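Long-range contacts in FTT_1639c (Francisella tularensis subsp. tularensis, PDB 7KZW), which is of unknown function but is probably a membrane protein with a transmembrane helix, of which this chain is the beta-rich C-terminal part: residues L8-H13 with N24-C29; C60-A65 with I103-I108. The protein carries 3 engineered substitutions. One frame throughout, in Å; residues are numbered along the deposited sequence. Where two conformers were deposited one is given.

Contact 1. Residues L8-H13 with N24-C29; sequences LPLLKH and NMFGFC. Engineered in segment 24-29: M25 (natural residue Ile).
L11 lays its forked end over the backbone of 24-29: CD1 comes within 3.6 Å of G27 CA, where no side chain intervenes, and CD2 lies 3.6 Å from F28 O. With CG beside the backbone N (chi1 -78°) and CD1 extended (chi2 171°), the two methyls reach the partner segment. L11 and K12 both face M25, a classic beta bulge in the antiparallel hairpin of strands 6-16 and 21-27. M25 O therefore takes two N-H groups, with L11 N at 2.7 Å and K12 N weakly at 3.4 Å, while M25 N returns a nearly straight bond (174°) to K12 O at 2.8 Å. The engineered M25, a selenomethionine, shares a sheet face with K12, whose CB it meets through its own.

On the other face L10 reaches across to N24, CD1 standing 3.6 Å from N24 CB and also touching F26 CE1. L8 crosses F26 at about a right angle, CD2 against CB. P9 O accepts G27 N at 3.0 Å and lies at the edge of the F26 ring. The P9 ring slants across F28, with CD 3.7 Å from CE1.

The hairpin is bordered by strand 90-97 beside 21-27 and by strand 114-123 beside 6-16. From the latter, R118 NH1 binds L8 O and Y116 meets F28 edge-to-face.

Contact 2. Residues C60-A65 with I103-I108; sequences CKFIYA and IDYKVI
C60, whose carbonyl O accepts a hydrogen bond from N57 ND2, turns its sulfur onto I103: SG lies 3.6 Å from CG2 and 3.7 Å from CB of that residue. This packing lies in the buried interior of a mixed beta sheet that curls so that the non-adjacent strands 60-65 and 102-111 face each other. The axes of the two short segments come no nearer than 8.7 Å, too far for backbone pairing, and their directions differ by 36°; side chains alone make the contact. The gap widens along the strands: C60 CA and I103 CA are 6.4 Å apart, F62 CA and Y105 CA 10.2 Å.

F62 spans the wider gap. Its ring thrusts an edge at the face of Y105 in a T-shaped pair, the planes at 87° and the centroids 5.5 Å apart. CZ leads, over the inner end of the tyrosine ring, while Y105 CB lies in the plane of the F62 ring. Y105 CG stands between the backbone N and the carbonyl carbon (chi1 61°), and the turn of the ring about CB-CG brings its face toward F62. I103 CD1 and V107 CG2 flank the F62 ring, lying near its CE2 and CE1 respectively, each at 4.1 Å. L94 of strand 90-97 touches both rings, and I75 and I52 pack against F62 as well. The two aromatic residues meet most closely where F62 CZ stands 3.7 Å from Y105 CG.

Overall arrangement
Both contacts belong to one curled sheet: contact 1 pairs adjacent strands of a hairpin, whereas contact 2 joins strands facing each other across the interior. Their centres are about 12 Å apart and lie about 7 and 6 Å from the centre of the chain; contact 2 is wholly buried, contact 1 only partly, with L8 and F26 buried while K12 and H13 are exposed. They meet directly, F26 CZ lying 3.4 Å from Y105 OH and L8 CD2 4.1 Å from V107 CG1. Y105 thus links the two, its ring face serving contact 2 and its hydroxyl end touching contact 1. L94 is a second link, bonded through its backbone to N24 and packed against F62 and Y105.

Contact 1. Residues L8-H13 with N24-C29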
# COMPACT_ATOMS: atom_id res chain seq x y z
N LEU A 8 6.72 -6.96 0.03
CA LEU A 8 5.74 -6.30 0.87
C LEU A 8 4.44 -7.10 0.82
O LEU A 8 3.89 -7.29 -0.28
CB LEU A 8 5.55 -4.87 0.33
CG LEU A 8 4.56 -4.00 1.09
CD1 LEU A 8 5.04 -3.75 2.49
CD2 LEU A 8 4.33 -2.67 0.34
N PRO A 9 3.96 -7.64 1.94
CA PRO A 9 2.83 -8.59 1.86
C PRO A 9 1.49 -7.92 1.53
O PRO A 9 1.24 -6.77 1.86
CB PRO A 9 2.79 -9.22 3.25
CG PRO A 9 4.18 -8.95 3.82
CD PRO A 9 4.60 -7.65 3.28
N LEU A 10 0.63 -8.69 0.84
CA LEU A 10 -0.75 -8.32 0.59
C LEU A 10 -1.58 -8.83 1.77
O LEU A 10 -1.61 -10.06 2.03
CB LEU A 10 -1.20 -8.95 -0.74
CG LEU A 10 -2.65 -8.68 -1.07
CD1 LEU A 10 -2.92 -7.25 -1.39
CD2 LEU A 10 -3.03 -9.52 -2.29
N LEU A 11 -2.20 -7.94 2.52
CA LEU A 11 -3.00 -8.33 3.68
C LEU A 11 -4.42 -8.69 3.33
O LEU A 11 -4.98 -9.64 3.91
CB LEU A 11 -3.11 -7.19 4.67
CG LEU A 11 -1.93 -6.92 5.55
CD1 LEU A 11 -2.08 -5.61 6.33
CD2 LEU A 11 -1.86 -8.11 6.51
N LYS A 12 -5.02 -7.94 2.40
CA LYS A 12 -6.46 -8.04 2.19
C LYS A 12 -6.73 -7.42 0.82
O LYS A 12 -5.98 -6.55 0.36
CB LYS A 12 -7.18 -7.18 3.26
CG LYS A 12 -8.65 -7.45 3.41
CD LYS A 12 -9.21 -6.72 4.65
CE LYS A 12 -10.56 -7.35 5.08
NZ LYS A 12 -11.68 -6.37 5.23
N HIS A 13 -7.77 -7.89 0.16
CA HIS A 13 -8.25 -7.23 -1.06
C HIS A 13 -9.76 -7.35 -1.10
O HIS A 13 -10.36 -8.19 -0.42
CB HIS A 13 -7.63 -7.90 -2.28
CG HIS A 13 -7.97 -9.36 -2.42
ND1 HIS A 13 -8.99 -9.82 -3.22
CD2 HIS A 13 -7.40 -10.46 -1.88
CE1 HIS A 13 -9.05 -11.14 -3.15
NE2 HIS A 13 -8.09 -11.55 -2.35
N ASN A 24 -6.35 -3.13 -2.82
CA ASN A 24 -5.37 -4.05 -2.22
C ASN A 24 -4.80 -3.33 -1.01
O ASN A 24 -4.39 -2.15 -1.11
CB ASN A 24 -4.19 -4.35 -3.16
CG ASN A 24 -4.45 -5.43 -4.23
OD1 ASN A 24 -3.49 -5.86 -4.88
ND2 ASN A 24 -5.69 -5.96 -4.34
N MSE A 25 -4.73 -4.01 0.14
CA MSE A 25 -4.10 -3.46 1.34
C MSE A 25 -2.79 -4.20 1.57
O MSE A 25 -2.81 -5.43 1.67
CB MSE A 25 -5.03 -3.69 2.54
CG MSE A 25 -4.54 -3.08 3.82
SE MSE A 25 -4.63 -1.16 3.81
CE MSE A 25 -6.52 -0.92 4.08
N PHE A 26 -1.69 -3.45 1.65
CA PHE A 26 -0.37 -4.01 1.90
C PHE A 26 0.07 -3.72 3.31
O PHE A 26 -0.18 -2.60 3.82
CB PHE A 26 0.64 -3.43 0.92
CG PHE A 26 0.27 -3.69 -0.52
CD1 PHE A 26 0.48 -4.93 -1.06
CD2 PHE A 26 -0.34 -2.72 -1.30
CE1 PHE A 26 0.14 -5.20 -2.39
CE2 PHE A 26 -0.68 -2.96 -2.62
CZ PHE A 26 -0.45 -4.20 -3.16
N GLY A 27 0.73 -4.68 3.94
CA GLY A 27 1.21 -4.50 5.30
C GLY A 27 1.58 -5.85 5.89
O GLY A 27 1.79 -6.81 5.15
N PHE A 28 1.59 -5.93 7.22
CA PHE A 28 2.13 -7.10 7.90
C PHE A 28 1.08 -7.70 8.84
O PHE A 28 0.16 -7.03 9.30
CB PHE A 28 3.38 -6.74 8.72
CG PHE A 28 4.47 -6.14 7.87
CD1 PHE A 28 5.34 -6.96 7.18
CD2 PHE A 28 4.63 -4.74 7.78
CE1 PHE A 28 6.32 -6.45 6.35
CE2 PHE A 28 5.65 -4.21 6.98
CZ PHE A 28 6.50 -5.07 6.27
N CYS A 29 1.27 -8.97 9.18
CA CYS A 29 0.47 -9.68 10.18
C CYS A 29 1.36 -10.37 11.21
O CYS A 29 2.56 -10.11 11.33
CB CYS A 29 -0.48 -10.62 9.43
SG CYS A 29 0.34 -11.97 8.55

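Contact 2. Residues C60-A65 with I103-I108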
# COMPACT_ATOMS: atom_id res chain seq x y z
N CYS A 60 -6.67 5.38 -10.08
CA CYS A 60 -6.15 4.69 -8.88
C CYS A 60 -5.27 5.61 -8.06
O CYS A 60 -4.70 6.60 -8.54
CB CYS A 60 -5.28 3.50 -9.30
SG CYS A 60 -6.21 2.32 -10.36
N LYS A 61 -5.15 5.27 -6.78
CA LYS A 61 -4.33 6.07 -5.86
C LYS A 61 -3.88 5.20 -4.70
O LYS A 61 -4.57 4.25 -4.30
CB LYS A 61 -5.10 7.27 -5.32
CG LYS A 61 -6.33 6.89 -4.51
CD LYS A 61 -7.11 8.18 -4.08
CE LYS A 61 -8.36 7.85 -3.26
NZ LYS A 61 -9.06 9.14 -2.91
N PHE A 62 -2.71 5.52 -4.14
CA PHE A 62 -2.27 4.90 -2.90
C PHE A 62 -2.57 5.84 -1.75
O PHE A 62 -2.34 7.05 -1.84
CB PHE A 62 -0.74 4.75 -2.90
CG PHE A 62 -0.20 3.65 -3.82
CD1 PHE A 62 -0.05 2.34 -3.36
CD2 PHE A 62 0.13 3.96 -5.13
CE1 PHE A 62 0.49 1.36 -4.22
CE2 PHE A 62 0.67 2.97 -6.00
CZ PHE A 62 0.80 1.69 -5.55
N ILE A 63 -3.07 5.28 -0.66
CA ILE A 63 -3.32 5.96 0.61
C ILE A 63 -2.33 5.44 1.62
O ILE A 63 -2.07 4.23 1.67
CB ILE A 63 -4.75 5.65 1.11
CG1 ILE A 63 -5.77 5.83 -0.02
CG2 ILE A 63 -5.09 6.52 2.34
CD1 ILE A 63 -5.83 7.23 -0.43
N TYR A 64 -1.75 6.33 2.43
CA TYR A 64 -0.81 5.91 3.48
C TYR A 64 -0.99 6.79 4.69
O TYR A 64 -1.67 7.81 4.62
CB TYR A 64 0.65 6.01 2.96
CG TYR A 64 1.09 7.36 2.46
CD1 TYR A 64 1.81 8.21 3.26
CD2 TYR A 64 0.80 7.76 1.16
CE1 TYR A 64 2.23 9.45 2.79
CE2 TYR A 64 1.24 8.96 0.67
CZ TYR A 64 1.99 9.83 1.48
OH TYR A 64 2.42 11.07 1.03
N ALA A 65 -0.39 6.39 5.82
CA ALA A 65 -0.35 7.22 7.02
C ALA A 65 0.89 8.09 6.93
O ALA A 65 2.03 7.59 6.98
CB ALA A 65 -0.32 6.34 8.27
N ILE A 103 -3.89 0.27 -12.83
CA ILE A 103 -2.59 0.88 -12.52
C ILE A 103 -1.50 -0.21 -12.56
O ILE A 103 -1.66 -1.32 -12.04
CB ILE A 103 -2.63 1.58 -11.14
CG1 ILE A 103 -1.27 2.23 -10.87
CG2 ILE A 103 -3.03 0.60 -9.99
CD1 ILE A 103 -1.27 3.12 -9.61
N ASP A 104 -0.36 0.14 -13.14
CA ASP A 104 0.88 -0.64 -13.00
C ASP A 104 1.85 0.14 -12.11
O ASP A 104 2.09 1.33 -12.31
CB ASP A 104 1.56 -0.79 -14.35
CG ASP A 104 0.73 -1.59 -15.31
OD1 ASP A 104 0.24 -2.69 -14.93
OD2 ASP A 104 0.62 -1.22 -16.51
N TYR A 105 2.44 -0.56 -11.13
CA TYR A 105 3.23 0.16 -10.13
C TYR A 105 4.39 -0.71 -9.65
O TYR A 105 4.43 -1.94 -9.87
CB TYR A 105 2.36 0.52 -8.89
CG TYR A 105 1.82 -0.71 -8.22
CD1 TYR A 105 2.58 -1.40 -7.26
CD2 TYR A 105 0.59 -1.22 -8.57
CE1 TYR A 105 2.10 -2.57 -6.71
CE2 TYR A 105 0.09 -2.38 -7.98
CZ TYR A 105 0.88 -3.06 -7.05
OH TYR A 105 0.50 -4.21 -6.43
N LYS A 106 5.36 -0.01 -9.03
CA LYS A 106 6.45 -0.67 -8.29
C LYS A 106 6.61 0.11 -6.99
O LYS A 106 6.63 1.33 -7.01
CB LYS A 106 7.76 -0.66 -9.07
CG LYS A 106 8.93 -1.26 -8.28
CD LYS A 106 10.20 -1.33 -9.19
CE LYS A 106 11.39 -2.06 -8.51
NZ LYS A 106 11.21 -3.53 -8.46
N VAL A 107 6.65 -0.60 -5.87
CA VAL A 107 6.87 -0.01 -4.55
C VAL A 107 8.18 -0.53 -4.00
O VAL A 107 8.40 -1.75 -4.01
CB VAL A 107 5.74 -0.40 -3.57
CG1 VAL A 107 6.03 0.15 -2.16
CG2 VAL A 107 4.36 0.00 -4.10
N ILE A 108 9.02 0.37 -3.49
CA ILE A 108 10.17 -0.04 -2.71
C ILE A 108 10.07 0.70 -1.40
O ILE A 108 10.12 1.95 -1.38
CB ILE A 108 11.49 0.31 -3.40
CG1 ILE A 108 11.56 -0.34 -4.76
CG2 ILE A 108 12.69 -0.15 -2.50
CD1 ILE A 108 12.86 -0.02 -5.52